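Long-range contacts in oxidoreductase, zinc-binding dehydrogenase family (Myxococcus xanthus, PDB 5K1S), which is a zinc-containing reductase of the medium-chain family involved in an alternative de novo route to isovaleryl coenzyme A: residues A[93-98]-A[149-154]; A[42-47]-A[89-94]. One frame throughout, in Å; residues are numbered along the deposited sequence.

Contact 1: A[93-98]-A[149-154]; sequences PGWKTG and LGRVPA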
loop_
_atom_site.group_PDB
_atom_site.type_symbol
_atom_site.label_atom_id
_atom_site.label_comp_id
_atom_site.label_asym_id
_atom_site.label_seq_id
_atom_site.Cartn_x
_atom_site.Cartn_y
_atom_site.Cartn_z
ATOM N N PRO A 93 -24.290 5.735 28.281
ATOM C CA PRO A 93 -23.620 5.740 29.594
ATOM C C PRO A 93 -22.454 6.707 29.679
ATOM O O PRO A 93 -22.254 7.335 30.726
ATOM C CB PRO A 93 -23.167 4.281 29.757
ATOM C CG PRO A 93 -23.113 3.735 28.365
ATOM C CD PRO A 93 -24.210 4.422 27.620
ATOM N N GLY A 94 -21.679 6.848 28.608
ATOM C CA GLY A 94 -20.531 7.727 28.624
ATOM C C GLY A 94 -20.816 9.175 28.311
ATOM O O GLY A 94 -19.890 9.989 28.312
ATOM N N TRP A 95 -22.073 9.531 28.050
ATOM C CA TRP A 95 -22.425 10.875 27.615
ATOM C C TRP A 95 -23.538 11.426 28.488
ATOM O O TRP A 95 -24.563 10.766 28.690
ATOM C CB TRP A 95 -22.850 10.877 26.145
ATOM C CG TRP A 95 -21.723 10.543 25.224
ATOM C CD1 TRP A 95 -21.426 9.320 24.700
ATOM C CD2 TRP A 95 -20.730 11.446 24.729
ATOM N NE1 TRP A 95 -20.312 9.407 23.901
ATOM C CE2 TRP A 95 -19.864 10.701 23.904
ATOM C CE3 TRP A 95 -20.488 12.810 24.902
ATOM C CZ2 TRP A 95 -18.777 11.276 23.254
ATOM C CZ3 TRP A 95 -19.409 13.379 24.255
ATOM C CH2 TRP A 95 -18.568 12.614 23.442
ATOM N N LYS A 96 -23.327 12.634 29.003
ATOM C CA LYS A 96 -24.315 13.342 29.800
ATOM C C LYS A 96 -24.461 14.757 29.259
ATOM O O LYS A 96 -23.606 15.252 28.519
ATOM C CB LYS A 96 -23.918 13.381 31.284
ATOM C CG LYS A 96 -22.589 14.073 31.553
ATOM C CD LYS A 96 -22.277 14.116 33.041
ATOM C CE LYS A 96 -20.987 14.875 33.323
ATOM N NZ LYS A 96 -19.805 14.241 32.676
ATOM N N THR A 97 -25.563 15.403 29.628
ATOM C CA THR A 97 -25.775 16.789 29.236
ATOM C C THR A 97 -24.605 17.649 29.698
ATOM O O THR A 97 -24.061 17.456 30.789
ATOM C CB THR A 97 -27.080 17.322 29.825
ATOM O OG1 THR A 97 -27.039 17.224 31.257
ATOM C CG2 THR A 97 -28.270 16.537 29.291
ATOM N N GLY A 98 -24.216 18.603 28.855
ATOM C CA GLY A 98 -23.097 19.470 29.141
ATOM C C GLY A 98 -21.776 19.024 28.552
ATOM O O GLY A 98 -20.833 19.825 28.518
ATOM N N LEU A 149 -19.032 10.347 17.882
ATOM C CA LEU A 149 -18.690 11.580 18.579
ATOM C C LEU A 149 -17.284 11.496 19.155
ATOM O O LEU A 149 -16.860 10.441 19.636
ATOM C CB LEU A 149 -19.686 11.873 19.710
ATOM C CG LEU A 149 -21.116 12.244 19.309
ATOM C CD1 LEU A 149 -21.946 12.516 20.553
ATOM C CD2 LEU A 149 -21.140 13.451 18.378
ATOM N N GLY A 150 -16.566 12.616 19.092
ATOM C CA GLY A 150 -15.289 12.765 19.763
ATOM C C GLY A 150 -15.393 13.810 20.854
ATOM O O GLY A 150 -16.268 14.677 20.793
ATOM N N ARG A 151 -14.514 13.753 21.851
ATOM C CA ARG A 151 -14.611 14.611 23.026
ATOM C C ARG A 151 -13.721 15.835 22.867
ATOM O O ARG A 151 -12.522 15.710 22.595
ATOM C CB ARG A 151 -14.234 13.837 24.287
ATOM C CG ARG A 151 -15.151 12.660 24.543
ATOM C CD ARG A 151 -14.957 12.065 25.917
ATOM N NE ARG A 151 -16.018 11.112 26.232
ATOM C CZ ARG A 151 -17.208 11.448 26.721
ATOM N NH1 ARG A 151 -17.504 12.719 26.960
ATOM N NH2 ARG A 151 -18.108 10.508 26.970
ATOM N N VAL A 152 -14.310 17.013 23.047
ATOM C CA VAL A 152 -13.605 18.279 22.882
ATOM C C VAL A 152 -13.107 18.722 24.255
ATOM O O VAL A 152 -13.933 18.944 25.154
ATOM C CB VAL A 152 -14.517 19.346 22.266
ATOM C CG1 VAL A 152 -13.760 20.659 22.084
ATOM C CG2 VAL A 152 -15.079 18.858 20.937
ATOM N N PRO A 153 -11.798 18.864 24.464
ATOM C CA PRO A 153 -11.320 19.386 25.749
ATOM C C PRO A 153 -11.911 20.757 26.034
ATOM O O PRO A 153 -12.147 21.559 25.128
ATOM C CB PRO A 153 -9.799 19.456 25.566
ATOM C CG PRO A 153 -9.498 18.491 24.472
ATOM C CD PRO A 153 -10.684 18.527 23.559
ATOM N N ALA A 154 -12.158 21.020 27.319
ATOM C CA ALA A 154 -12.729 22.302 27.713
ATOM C C ALA A 154 -11.844 23.471 27.309
ATOM O O ALA A 154 -12.342 24.594 27.171
ATOM C CB ALA A 154 -12.968 22.327 29.221
#
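Trp-95 and Arg-151 hold the nearest pair of CA atoms across this contact, and these are still 9.8 Å apart. The two backbones therefore do not pair. Segment 93-98 is an irregular loop, while 149-151 is a short strand that is followed by loop at 152-154. Side chains bridge the gap, and the indole of Trp-95 is the centre of it. The CG of Trp-95 lies anti to its carbonyl carbon (chi1 -67°), and the ring reaches across to the strand with its six-membered part leading. Leu-149 and Arg-151, two residues apart on the strand, take opposite faces of this ring. On one face the guanidinium of Arg-151 lies nearly flat, its plane turned 16° from that of the indole. This is a stacked cation-pi contact: Arg-151 CZ sits 3.6 Å from the centroid of the six-membered ring of Trp-95, close to the ring normal. Arg-151 NH1 is over Trp-95 CZ3 at 3.4 Å. The arm of Arg-151 is extended from CG to NE, and its CG also packs on Trp-95 CH2 at 3.6 Å. On the other face Leu-149 CD1 makes a CH-pi contact, 4.2 Å from the same centroid of Trp-95. Leu-149 CB touches Trp-95 CZ2 at 3.7 Å. The carbonyl oxygen of Gly-150 lies at the ring edge, 4.1 Å from Trp-95 CH2. Around this layer, Asp-315 accepts a hydrogen bond from the backbone N of Arg-151, and Trp-95 also packs on Ala-101 and Val-47. The layered arginine-tryptophan-leucine packing sits against the mixed sheet in the GroES-like domain of this dehydrogenase family, joining the loop between strands 80-88 and 100-103 to strand 149-151.

Contact 2: A[42-47]-A[89-94]; sequences PGRGEV and GPDTPG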
loop_
_atom_site.group_PDB
_atom_site.type_symbol
_atom_site.label_atom_id
_atom_site.label_comp_id
_atom_site.label_asym_id
_atom_site.label_seq_id
_atom_site.Cartn_x
_atom_site.Cartn_y
_atom_site.Cartn_z
ATOM N N PRO A 42 -33.420 12.888 19.943
ATOM C CA PRO A 42 -32.487 11.770 20.115
ATOM C C PRO A 42 -33.192 10.523 20.623
ATOM O O PRO A 42 -34.011 10.577 21.543
ATOM C CB PRO A 42 -31.490 12.303 21.150
ATOM C CG PRO A 42 -32.297 13.239 21.976
ATOM C CD PRO A 42 -33.291 13.876 21.031
ATOM N N GLY A 43 -32.862 9.392 20.011
ATOM C CA GLY A 43 -33.380 8.106 20.414
ATOM C C GLY A 43 -32.359 7.298 21.185
ATOM O O GLY A 43 -31.355 7.818 21.685
ATOM N N ARG A 44 -32.617 5.998 21.280
ATOM C CA ARG A 44 -31.719 5.115 22.008
ATOM C C ARG A 44 -30.325 5.154 21.396
ATOM O O ARG A 44 -30.163 5.067 20.175
ATOM C CB ARG A 44 -32.267 3.688 22.006
ATOM C CG ARG A 44 -31.276 2.647 22.495
ATOM C CD ARG A 44 -31.973 1.457 23.132
ATOM N NE ARG A 44 -32.636 1.823 24.384
ATOM C CZ ARG A 44 -33.059 0.949 25.293
ATOM N NH1 ARG A 44 -32.886 -0.354 25.102
ATOM N NH2 ARG A 44 -33.650 1.379 26.399
ATOM N N GLY A 45 -29.316 5.294 22.252
ATOM C CA GLY A 45 -27.941 5.361 21.803
ATOM C C GLY A 45 -27.561 6.638 21.092
ATOM O O GLY A 45 -26.443 6.731 20.576
ATOM N N GLU A 46 -28.449 7.625 21.049
ATOM C CA GLU A 46 -28.203 8.875 20.346
ATOM C C GLU A 46 -28.106 10.032 21.333
ATOM O O GLU A 46 -28.413 9.908 22.520
ATOM C CB GLU A 46 -29.307 9.141 19.317
ATOM C CG GLU A 46 -29.382 8.103 18.211
ATOM C CD GLU A 46 -30.453 8.421 17.184
ATOM O OE1 GLU A 46 -31.420 9.135 17.530
ATOM O OE2 GLU A 46 -30.326 7.962 16.029
ATOM N N VAL A 47 -27.679 11.177 20.808
ATOM C CA VAL A 47 -27.415 12.371 21.599
ATOM C C VAL A 47 -27.855 13.584 20.793
ATOM O O VAL A 47 -27.641 13.641 19.577
ATOM C CB VAL A 47 -25.920 12.461 21.976
ATOM C CG1 VAL A 47 -25.485 13.900 22.217
ATOM C CG2 VAL A 47 -25.636 11.611 23.206
ATOM N N GLY A 89 -30.437 10.318 24.939
ATOM C CA GLY A 89 -31.406 9.252 24.955
ATOM C C GLY A 89 -30.923 8.128 25.843
ATOM O O GLY A 89 -29.804 8.164 26.367
ATOM N N PRO A 90 -31.755 7.110 26.043
ATOM C CA PRO A 90 -31.308 5.950 26.819
ATOM C C PRO A 90 -30.118 5.275 26.152
ATOM O O PRO A 90 -29.872 5.427 24.953
ATOM C CB PRO A 90 -32.538 5.034 26.843
ATOM C CG PRO A 90 -33.394 5.494 25.712
ATOM C CD PRO A 90 -33.139 6.961 25.565
ATOM N N ASP A 91 -29.366 4.525 26.957
ATOM C CA ASP A 91 -28.165 3.834 26.487
ATOM C C ASP A 91 -27.123 4.830 25.979
ATOM O O ASP A 91 -26.632 4.737 24.851
ATOM C CB ASP A 91 -28.511 2.801 25.412
ATOM C CG ASP A 91 -29.033 1.509 25.996
ATOM O OD1 ASP A 91 -28.392 0.979 26.928
ATOM O OD2 ASP A 91 -30.085 1.025 25.529
ATOM N N THR A 92 -26.788 5.795 26.830
ATOM C CA THR A 92 -25.711 6.753 26.572
ATOM C C THR A 92 -24.843 6.859 27.819
ATOM O O THR A 92 -24.656 7.943 28.380
ATOM C CB THR A 92 -26.278 8.116 26.175
ATOM O OG1 THR A 92 -27.209 8.557 27.171
ATOM C CG2 THR A 92 -26.979 8.031 24.828
ATOM N N PRO A 93 -24.290 5.735 28.281
ATOM C CA PRO A 93 -23.620 5.740 29.594
ATOM C C PRO A 93 -22.454 6.707 29.679
ATOM O O PRO A 93 -22.254 7.335 30.726
ATOM C CB PRO A 93 -23.167 4.281 29.757
ATOM C CG PRO A 93 -23.113 3.735 28.365
ATOM C CD PRO A 93 -24.210 4.422 27.620
ATOM N N GLY A 94 -21.679 6.848 28.608
ATOM C CA GLY A 94 -20.531 7.727 28.624
ATOM C C GLY A 94 -20.816 9.175 28.311
ATOM O O GLY A 94 -19.890 9.989 28.312
#
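Arg-44 and Asp-91 form a salt bridge where the type II turn 43-46 packs against the loop 89-94. With chi1 at 168° the chain of Arg-44 starts out opposite its backbone N, then bends at chi3, which places a face of the guanidinium against Asp-91 OD2. Arg-44 NE is 2.9 Å from Asp-91 OD2. The oxygen lies over a face of the guanidinium, and the two planes are 82° apart. The attraction is thus one of charge, with no N-H aimed at the oxygen. The ring of Pro-90 lies at the guanidinium edge, its CB 3.8 Å from Arg-44 NH2. Behind this bridge, Gly-45 N gives a hydrogen bond of 2.8 Å to Pro-90 O. A second bond runs from Gly-89 N to Glu-46 O at 3.2 Å. The turn itself is closed by a bond from Glu-46 N to Gly-43 O, and Glu-46 OE1 also accepts a bond from Gly-43 N. Thr-92 has OG1 between its backbone N and carbonyl carbon (chi1 54°). From there Thr-92 OG1 donates to Gly-89 O at 2.7 Å. Thr-92 CG2 packs against Glu-46 O, 3.3 Å away, and more loosely against Val-47 CG2. An alanine at Thr-92 would lack OG1 and CG2, and would probably leave Gly-89 O without this donor and open a gap beside Val-47. The turn 43-46 leads into strand 46-56, and the loop 89-94 follows its antiparallel neighbour 80-88. Pro-42 packs on Glu-87 of that neighbour, while Val-47 and Thr-92 both meet Val-146, just past strand 141-145.

Overall arrangement
Contacts 1 and 2 are 12 Å apart, centre to centre, and share Pro-93 and Gly-94. The loop after strand 80-88 thus meets the turn leading into strand 46-56 with its first part and strand 149-151 with its second. Val-47 joins the two contacts: its CG2 is 4.1 Å from Trp-95 CB, and its CG1 is 4.1 Å from Leu-149 CD1. Both contacts reach the same mixed sheet, on the same side of the chain's centre. Contact 1 lies nearer the metal. The side chain of Leu-149 is about 11 Å from that of His-79, which binds zinc with Cys-57 and Cys-166. Contact 2 lies away from the zinc sites.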